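Local coordinates for protein polyprenyl synthetase (Nonlabens dokdonensis, PDB 6KD7) that probably catalyses prenyl transfer that builds geranylgeranyl pyrophosphate, with magnesium as cofactor, as in other FPP/GGPP synthases, at residues A[134-139]-A[170-175]; A[159-164]-A[234-239]. All coordinates share one frame; numbering follows the deposited sequence.

Both contacts lie in the all-helical prenyl synthase fold and share helix 158-183. Contact 2 uses the beginning of that helix and contact 1 its middle. Along the chain the order is 134-139, 159-164, 170-175, 234-239, so the segments of the two contacts alternate. Their centres are 19 Å apart, and their nearest atoms about 6 Å, without touching. In contact 1 the shared helix runs against helix 123-150, beside residues of the pyrophosphate pocket; in contact 2 it meets the start of helix 236-241, near a magnesium ion. One helix thus runs from the neighbourhood of the bound pyrophosphate to that of a magnesium ion.

Contact 1 (A[134-139]-A[170-175]); sequences SRTALE and SVLVGC
Thr136 packs on Val171, Leu172 and Cys175 in a buried helix-helix contact between helices 123-150 and 158-183, neighbours in the all-helical isoprenoid synthase fold. The two short segments run antiparallel, at 166° with their axes 9.2 Å apart, and no hydrogen bond crosses between them. Thr136 carries most of the meeting. Its methyl CG2, placed anti to the backbone N (the chi1 of -60° refers to OG1), reaches the facing helix and lies 3.6 Å from Leu172 CA, with Cys175 CB and the Val171 carbonyl also close. The threonine therefore reaches the backbone of its neighbour as well as its side chains. The same torsion leaves the hydroxyl beside its own backbone N, where it bonds to Val132 O one turn back; this satisfies OG1 within its own helix, although it also lies 3.3 Å from Cys175 CB. The sulfur comes alongside the same threonine, with Cys175 SG 3.6 Å from Thr136 OG1. Leu172 gives a smaller flank, its CB 4.0 Å from Thr136 CG2. Beyond the pair, this leucine touches Arg43 and His72 of the pyrophosphate pocket and Phe71, and its side chain is about 8 Å from the bound ligand, which puts the contact next to that pocket. On other sides of 134-139, Ala137 and Leu138 pack on Ile112 and Tyr28 of the second subunit, so this helix also takes part in the subunit interface. Tyr195 of helix 188-215 touches both Glu139 and Val171, flanking the other end of the contact. There the extended glutamate chain crosses the valine, and one carboxylate oxygen rests on its branch point: Glu139 OE1 is 3.6 Å from Val171 CB.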
ATOM      1  N   SER A 134     -22.677  31.355  14.546  1.00 24.38           N
ATOM      2  CA  SER A 134     -21.900  30.411  15.382  1.00 24.14           C
ATOM      3  C   SER A 134     -22.787  29.271  15.845  1.00 23.82           C
ATOM      4  O   SER A 134     -22.364  28.136  15.803  1.00 27.59           O
ATOM      5  CB  SER A 134     -21.231  31.109  16.537  1.00 22.36           C
ATOM      6  OG  SER A 134     -20.213  31.982  16.065  1.00 21.86           O
ATOM      7  N   ARG A 135     -24.002  29.536  16.271  1.00 25.88           N
ATOM      8  CA  ARG A 135     -24.888  28.453  16.731  1.00 24.96           C
ATOM      9  C   ARG A 135     -25.155  27.526  15.533  1.00 26.87           C
ATOM     10  O   ARG A 135     -25.201  26.300  15.720  1.00 22.70           O
ATOM     11  CB  ARG A 135     -26.191  29.034  17.281  1.00 28.36           C
ATOM     12  CG  ARG A 135     -27.179  27.976  17.763  1.00 33.96           C
ATOM     13  CD  ARG A 135     -28.366  28.516  18.582  1.00 44.14           C
ATOM     14  NE  ARG A 135     -29.243  29.462  17.877  1.00 53.25           N
ATOM     15  CZ  ARG A 135     -29.237  30.806  18.008  1.00 47.93           C
ATOM     16  NH1 ARG A 135     -28.401  31.438  18.818  1.00 47.29           N
ATOM     17  NH2 ARG A 135     -30.086  31.524  17.302  1.00 56.95           N
ATOM     18  N   THR A 136     -25.429  28.120  14.363  1.00 22.73           N
ATOM     19  CA  THR A 136     -25.685  27.392  13.106  1.00 25.52           C
ATOM     20  C   THR A 136     -24.423  26.586  12.743  1.00 21.37           C
ATOM     21  O   THR A 136     -24.563  25.406  12.467  1.00 20.21           O
ATOM     22  CB  THR A 136     -26.140  28.361  12.004  1.00 26.64           C
ATOM     23  OG1 THR A 136     -27.349  28.949  12.510  1.00 26.79           O
ATOM     24  CG2 THR A 136     -26.365  27.659  10.677  1.00 24.84           C
ATOM     25  N   ALA A 137     -23.243  27.178  12.792  1.00 19.37           N
ATOM     26  CA  ALA A 137     -22.012  26.495  12.347  1.00 20.49           C
ATOM     27  C   ALA A 137     -21.799  25.254  13.239  1.00 22.48           C
ATOM     28  O   ALA A 137     -21.539  24.165  12.731  1.00 24.04           O
ATOM     29  CB  ALA A 137     -20.873  27.456  12.393  1.00 19.79           C
ATOM     30  N   LEU A 138     -22.077  25.363  14.533  1.00 23.32           N
ATOM     31  CA  LEU A 138     -21.781  24.275  15.477  1.00 22.00           C
ATOM     32  C   LEU A 138     -22.836  23.225  15.275  1.00 24.80           C
ATOM     33  O   LEU A 138     -22.501  22.030  15.401  1.00 22.44           O
ATOM     34  CB  LEU A 138     -21.751  24.772  16.915  1.00 23.15           C
ATOM     35  CG  LEU A 138     -21.366  23.724  17.967  1.00 24.89           C
ATOM     36  CD1 LEU A 138     -19.979  23.142  17.655  1.00 26.07           C
ATOM     37  CD2 LEU A 138     -21.367  24.339  19.374  1.00 22.04           C
ATOM     38  N   GLU A 139     -24.049  23.640  14.905  1.00 23.47           N
ATOM     39  CA  GLU A 139     -25.127  22.666  14.638  1.00 23.60           C
ATOM     40  C   GLU A 139     -24.762  21.841  13.394  1.00 25.17           C
ATOM     41  O   GLU A 139     -25.056  20.641  13.366  1.00 26.53           O
ATOM     42  CB  GLU A 139     -26.453  23.407  14.418  1.00 26.55           C
ATOM     43  CG  GLU A 139     -27.107  23.824  15.725  1.00 28.00           C
ATOM     44  CD  GLU A 139     -28.256  24.818  15.590  1.00 27.24           C
ATOM     45  OE1 GLU A 139     -28.327  25.548  14.567  1.00 26.17           O
ATOM     46  OE2 GLU A 139     -29.034  24.857  16.526  1.00 34.46           O
ATOM     47  N   SER A 170     -30.437  22.080   7.001  1.00 27.92           N
ATOM     48  CA  SER A 170     -31.558  23.051   7.088  1.00 29.23           C
ATOM     49  C   SER A 170     -31.271  24.262   7.974  1.00 29.66           C
ATOM     50  O   SER A 170     -31.656  25.341   7.592  1.00 29.11           O
ATOM     51  CB  SER A 170     -32.793  22.357   7.526  1.00 30.46           C
ATOM     52  OG  SER A 170     -33.121  21.320   6.629  1.00 36.06           O
ATOM     53  N   VAL A 171     -30.606  24.079   9.105  1.00 26.97           N
ATOM     54  CA  VAL A 171     -30.376  25.246  10.016  1.00 26.11           C
ATOM     55  C   VAL A 171     -29.680  26.379   9.264  1.00 24.36           C
ATOM     56  O   VAL A 171     -29.930  27.523   9.604  1.00 28.19           O
ATOM     57  CB  VAL A 171     -29.641  24.882  11.320  1.00 26.73           C
ATOM     58  CG1 VAL A 171     -30.486  23.961  12.163  1.00 26.50           C
ATOM     59  CG2 VAL A 171     -28.273  24.290  11.070  1.00 27.84           C
ATOM     60  N   LEU A 172     -28.819  26.108   8.286  1.00 21.82           N
ATOM     61  CA  LEU A 172     -28.099  27.173   7.578  1.00 21.42           C
ATOM     62  C   LEU A 172     -29.057  27.896   6.631  1.00 21.28           C
ATOM     63  O   LEU A 172     -28.769  29.042   6.308  1.00 21.84           O
ATOM     64  CB  LEU A 172     -26.905  26.624   6.820  1.00 22.89           C
ATOM     65  CG  LEU A 172     -26.119  27.610   5.974  1.00 24.24           C
ATOM     66  CD1 LEU A 172     -25.436  28.668   6.837  1.00 24.79           C
ATOM     67  CD2 LEU A 172     -25.104  26.866   5.102  1.00 26.17           C
ATOM     68  N   VAL A 173     -30.099  27.240   6.162  1.00 24.77           N
ATOM     69  CA  VAL A 173     -31.135  27.900   5.324  1.00 25.84           C
ATOM     70  C   VAL A 173     -31.866  28.927   6.193  1.00 24.48           C
ATOM     71  O   VAL A 173     -31.923  30.083   5.786  1.00 24.17           O
ATOM     72  CB  VAL A 173     -32.094  26.877   4.723  1.00 28.92           C
ATOM     73  CG1 VAL A 173     -33.117  27.572   3.829  1.00 31.25           C
ATOM     74  CG2 VAL A 173     -31.328  25.845   3.900  1.00 28.27           C
ATOM     75  N   GLY A 174     -32.383  28.483   7.334  1.00 23.16           N
ATOM     76  CA  GLY A 174     -32.948  29.319   8.398  1.00 28.34           C
ATOM     77  C   GLY A 174     -32.039  30.481   8.729  1.00 28.97           C
ATOM     78  O   GLY A 174     -32.497  31.637   8.758  1.00 26.24           O
ATOM     79  N   CYS A 175     -30.772  30.186   8.942  1.00 25.57           N
ATOM     80  CA  CYS A 175     -29.780  31.161   9.408  1.00 25.53           C
ATOM     81  C   CYS A 175     -29.604  32.227   8.338  1.00 25.84           C
ATOM     82  O   CYS A 175     -29.499  33.398   8.691  1.00 25.81           O
ATOM     83  CB  CYS A 175     -28.471  30.442   9.767  1.00 23.18           C
ATOM     84  SG  CYS A 175     -27.117  31.574  10.116  1.00 25.90           S
TER

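Contact 2 (A[159-164]-A[234-239]); sequences PEYLNM and KTYLYL
Tyr161 lays its ring against the backbone that leads into helix 236-241. Over one face pass Thr235 C, offset toward the rim, and Tyr236 N, which is 3.5 Å from Tyr161 CE2. Lys234 O approaches the ring obliquely, 3.4 Å from Tyr161 CE1. With CG anti to the backbone N (chi1 -175°), the ring extends across to this turn and lies alongside Thr235, at the N-cap position of the helix.

Apolar contacts flank it. Leu239 CD1 presses on Tyr161 CB at 3.3 Å, a tight fit. Tyr161 CE2 lies 3.9 Å from Tyr236 CB, with the edge of the Tyr236 ring turned toward Tyr161, and Leu162 CD2 reaches Tyr236 CD1 at 4.0 Å.

The polar link runs through Asp210, part of the DDYLD sequence that forms the second aspartate-rich motif of this family. Its OD2 bonds both to Tyr161 OH and to Tyr236 N, tying the tyrosine hydroxyl and the first residue of the helix to one carboxylate. A phenylalanine in place of Tyr161 would probably cost Asp210 OD2 its hydroxyl partner, though the bond from Tyr236 N could remain. The Tyr161 side chain is about 6 Å from a bound magnesium ion.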
ATOM      1  N   PRO A 159     -37.396   9.980  13.030  1.00 37.27           N
ATOM      2  CA  PRO A 159     -37.149  11.180  13.824  1.00 35.90           C
ATOM      3  C   PRO A 159     -35.662  11.501  13.939  1.00 35.62           C
ATOM      4  O   PRO A 159     -35.295  12.662  13.826  1.00 37.91           O
ATOM      5  CB  PRO A 159     -37.790  10.889  15.186  1.00 38.22           C
ATOM      6  CG  PRO A 159     -38.878   9.874  14.852  1.00 39.75           C
ATOM      7  CD  PRO A 159     -38.344   9.062  13.677  1.00 40.16           C
ATOM      8  N   GLU A 160     -34.827  10.498  14.165  1.00 35.38           N
ATOM      9  CA  GLU A 160     -33.364  10.741  14.294  1.00 33.72           C
ATOM     10  C   GLU A 160     -32.809  11.202  12.944  1.00 29.48           C
ATOM     11  O   GLU A 160     -32.047  12.126  12.935  1.00 29.65           O
ATOM     12  CB  GLU A 160     -32.633   9.478  14.717  1.00 38.63           C
ATOM     13  CG  GLU A 160     -32.842   9.095  16.171  1.00 38.52           C
ATOM     14  CD  GLU A 160     -32.195   7.743  16.442  1.00 42.50           C
ATOM     15  OE1 GLU A 160     -32.483   6.783  15.713  1.00 40.86           O
ATOM     16  OE2 GLU A 160     -31.309   7.703  17.278  1.00 47.03           O
ATOM     17  N   TYR A 161     -33.219  10.580  11.846  1.00 28.58           N
ATOM     18  CA  TYR A 161     -32.829  11.006  10.484  1.00 30.67           C
ATOM     19  C   TYR A 161     -33.271  12.476  10.253  1.00 33.09           C
ATOM     20  O   TYR A 161     -32.464  13.257   9.717  1.00 29.44           O
ATOM     21  CB  TYR A 161     -33.395  10.070   9.406  1.00 28.83           C
ATOM     22  CG  TYR A 161     -32.902  10.437   8.028  1.00 29.57           C
ATOM     23  CD1 TYR A 161     -31.594  10.132   7.640  1.00 27.27           C
ATOM     24  CD2 TYR A 161     -33.683  11.216   7.171  1.00 29.30           C
ATOM     25  CE1 TYR A 161     -31.104  10.526   6.398  1.00 26.66           C
ATOM     26  CE2 TYR A 161     -33.192  11.646   5.941  1.00 30.10           C
ATOM     27  CZ  TYR A 161     -31.904  11.290   5.550  1.00 28.35           C
ATOM     28  OH  TYR A 161     -31.439  11.731   4.352  1.00 25.89           O
ATOM     29  N   LEU A 162     -34.506  12.861  10.624  1.00 33.37           N
ATOM     30  CA  LEU A 162     -35.000  14.240  10.307  1.00 32.33           C
ATOM     31  C   LEU A 162     -34.225  15.259  11.140  1.00 28.38           C
ATOM     32  O   LEU A 162     -33.852  16.308  10.613  1.00 30.77           O
ATOM     33  CB  LEU A 162     -36.504  14.331  10.560  1.00 30.42           C
ATOM     34  CG  LEU A 162     -37.336  13.497   9.577  1.00 30.45           C
ATOM     35  CD1 LEU A 162     -38.801  13.437  10.019  1.00 31.41           C
ATOM     36  CD2 LEU A 162     -37.190  14.029   8.164  1.00 27.79           C
ATOM     37  N   ASN A 163     -33.924  14.910  12.380  1.00 27.84           N
ATOM     38  CA  ASN A 163     -33.079  15.746  13.265  1.00 29.72           C
ATOM     39  C   ASN A 163     -31.691  15.906  12.625  1.00 30.31           C
ATOM     40  O   ASN A 163     -31.157  17.040  12.608  1.00 29.19           O
ATOM     41  CB  ASN A 163     -33.052  15.169  14.682  1.00 29.82           C
ATOM     42  CG  ASN A 163     -32.233  16.050  15.590  1.00 31.52           C
ATOM     43  OD1 ASN A 163     -32.598  17.189  15.767  1.00 36.67           O
ATOM     44  ND2 ASN A 163     -31.068  15.600  16.032  1.00 33.57           N
ATOM     45  N   MET A 164     -31.126  14.836  12.049  1.00 27.90           N
ATOM     46  CA  MET A 164     -29.765  14.931  11.492  1.00 26.02           C
ATOM     47  C   MET A 164     -29.781  15.872  10.273  1.00 26.27           C
ATOM     48  O   MET A 164     -28.928  16.812  10.211  1.00 25.80           O
ATOM     49  CB  MET A 164     -29.234  13.538  11.153  1.00 27.20           C
ATOM     50  CG  MET A 164     -27.862  13.554  10.481  1.00 26.61           C
ATOM     51  SD  MET A 164     -27.894  13.857   8.705  1.00 25.76           S
ATOM     52  CE  MET A 164     -28.640  12.335   8.110  1.00 25.40           C
ATOM     53  N   LYS A 234     -28.577   5.332   4.767  1.00 33.21           N
ATOM     54  CA  LYS A 234     -29.965   5.095   5.233  1.00 40.57           C
ATOM     55  C   LYS A 234     -30.718   6.438   5.180  1.00 35.00           C
ATOM     56  O   LYS A 234     -30.756   7.152   6.208  1.00 41.41           O
ATOM     57  CB  LYS A 234     -29.876   4.463   6.628  1.00 53.12           C
ATOM     58  CG  LYS A 234     -29.394   3.009   6.635  1.00 62.72           C
ATOM     59  CD  LYS A 234     -29.507   2.329   7.993  1.00 69.22           C
ATOM     60  CE  LYS A 234     -28.545   2.880   9.024  1.00 63.77           C
ATOM     61  NZ  LYS A 234     -27.162   2.458   8.712  1.00 56.47           N
ATOM     62  N   THR A 235     -31.179   6.820   3.993  1.00 29.53           N
ATOM     63  CA  THR A 235     -31.887   8.102   3.775  1.00 31.47           C
ATOM     64  C   THR A 235     -33.384   7.890   3.981  1.00 32.93           C
ATOM     65  O   THR A 235     -33.803   6.756   4.256  1.00 35.40           O
ATOM     66  CB  THR A 235     -31.592   8.678   2.399  1.00 29.73           C
ATOM     67  OG1 THR A 235     -32.204   7.846   1.421  1.00 30.23           O
ATOM     68  CG2 THR A 235     -30.119   8.853   2.118  1.00 29.92           C
ATOM     69  N   TYR A 236     -34.165   8.957   3.859  1.00 32.72           N
ATOM     70  CA  TYR A 236     -35.613   8.882   4.163  1.00 31.56           C
ATOM     71  C   TYR A 236     -36.246   7.821   3.267  1.00 28.74           C
ATOM     72  O   TYR A 236     -37.088   7.080   3.735  1.00 31.42           O
ATOM     73  CB  TYR A 236     -36.266  10.250   3.961  1.00 34.77           C
ATOM     74  CG  TYR A 236     -37.643  10.382   4.550  1.00 32.02           C
ATOM     75  CD1 TYR A 236     -37.822  10.773   5.864  1.00 36.84           C
ATOM     76  CD2 TYR A 236     -38.767  10.123   3.793  1.00 34.73           C
ATOM     77  CE1 TYR A 236     -39.082  10.895   6.415  1.00 36.91           C
ATOM     78  CE2 TYR A 236     -40.035  10.250   4.323  1.00 35.28           C
ATOM     79  CZ  TYR A 236     -40.193  10.633   5.639  1.00 37.57           C
ATOM     80  OH  TYR A 236     -41.442  10.747   6.154  1.00 46.44           O
ATOM     81  N   LEU A 237     -35.775   7.740   2.031  1.00 28.26           N
ATOM     82  CA  LEU A 237     -36.292   6.782   1.032  1.00 31.87           C
ATOM     83  C   LEU A 237     -36.104   5.356   1.568  1.00 38.20           C
ATOM     84  O   LEU A 237     -37.072   4.616   1.574  1.00 41.61           O
ATOM     85  CB  LEU A 237     -35.436   7.032  -0.210  1.00 34.23           C
ATOM     86  CG  LEU A 237     -35.985   6.594  -1.557  1.00 34.39           C
ATOM     87  CD1 LEU A 237     -37.461   6.907  -1.675  1.00 43.60           C
ATOM     88  CD2 LEU A 237     -35.202   7.253  -2.670  1.00 31.77           C
ATOM     89  N   TYR A 238     -34.920   5.015   2.072  1.00 35.15           N
ATOM     90  CA  TYR A 238     -34.681   3.659   2.633  1.00 35.29           C
ATOM     91  C   TYR A 238     -35.442   3.438   3.943  1.00 35.06           C
ATOM     92  O   TYR A 238     -36.075   2.407   4.082  1.00 37.24           O
ATOM     93  CB  TYR A 238     -33.189   3.426   2.863  1.00 37.38           C
ATOM     94  CG  TYR A 238     -32.845   2.190   3.654  1.00 39.14           C
ATOM     95  CD1 TYR A 238     -32.732   2.234   5.029  1.00 39.24           C
ATOM     96  CD2 TYR A 238     -32.616   0.980   3.027  1.00 39.38           C
ATOM     97  CE1 TYR A 238     -32.405   1.110   5.764  1.00 43.75           C
ATOM     98  CE2 TYR A 238     -32.293  -0.155   3.745  1.00 40.09           C
ATOM     99  CZ  TYR A 238     -32.186  -0.089   5.120  1.00 41.30           C
ATOM    100  OH  TYR A 238     -31.869  -1.190   5.845  1.00 44.15           O
ATOM    101  N   LEU A 239     -35.430   4.427   4.831  1.00 32.14           N
ATOM    102  CA  LEU A 239     -36.051   4.293   6.172  1.00 33.20           C
ATOM    103  C   LEU A 239     -37.551   4.015   6.044  1.00 38.08           C
ATOM    104  O   LEU A 239     -38.055   3.235   6.825  1.00 41.35           O
ATOM    105  CB  LEU A 239     -35.773   5.560   6.982  1.00 36.02           C
ATOM    106  CG  LEU A 239     -34.320   5.765   7.402  1.00 35.59           C
ATOM    107  CD1 LEU A 239     -34.147   7.088   8.118  1.00 34.09           C
ATOM    108  CD2 LEU A 239     -33.845   4.629   8.282  1.00 37.53           C
TER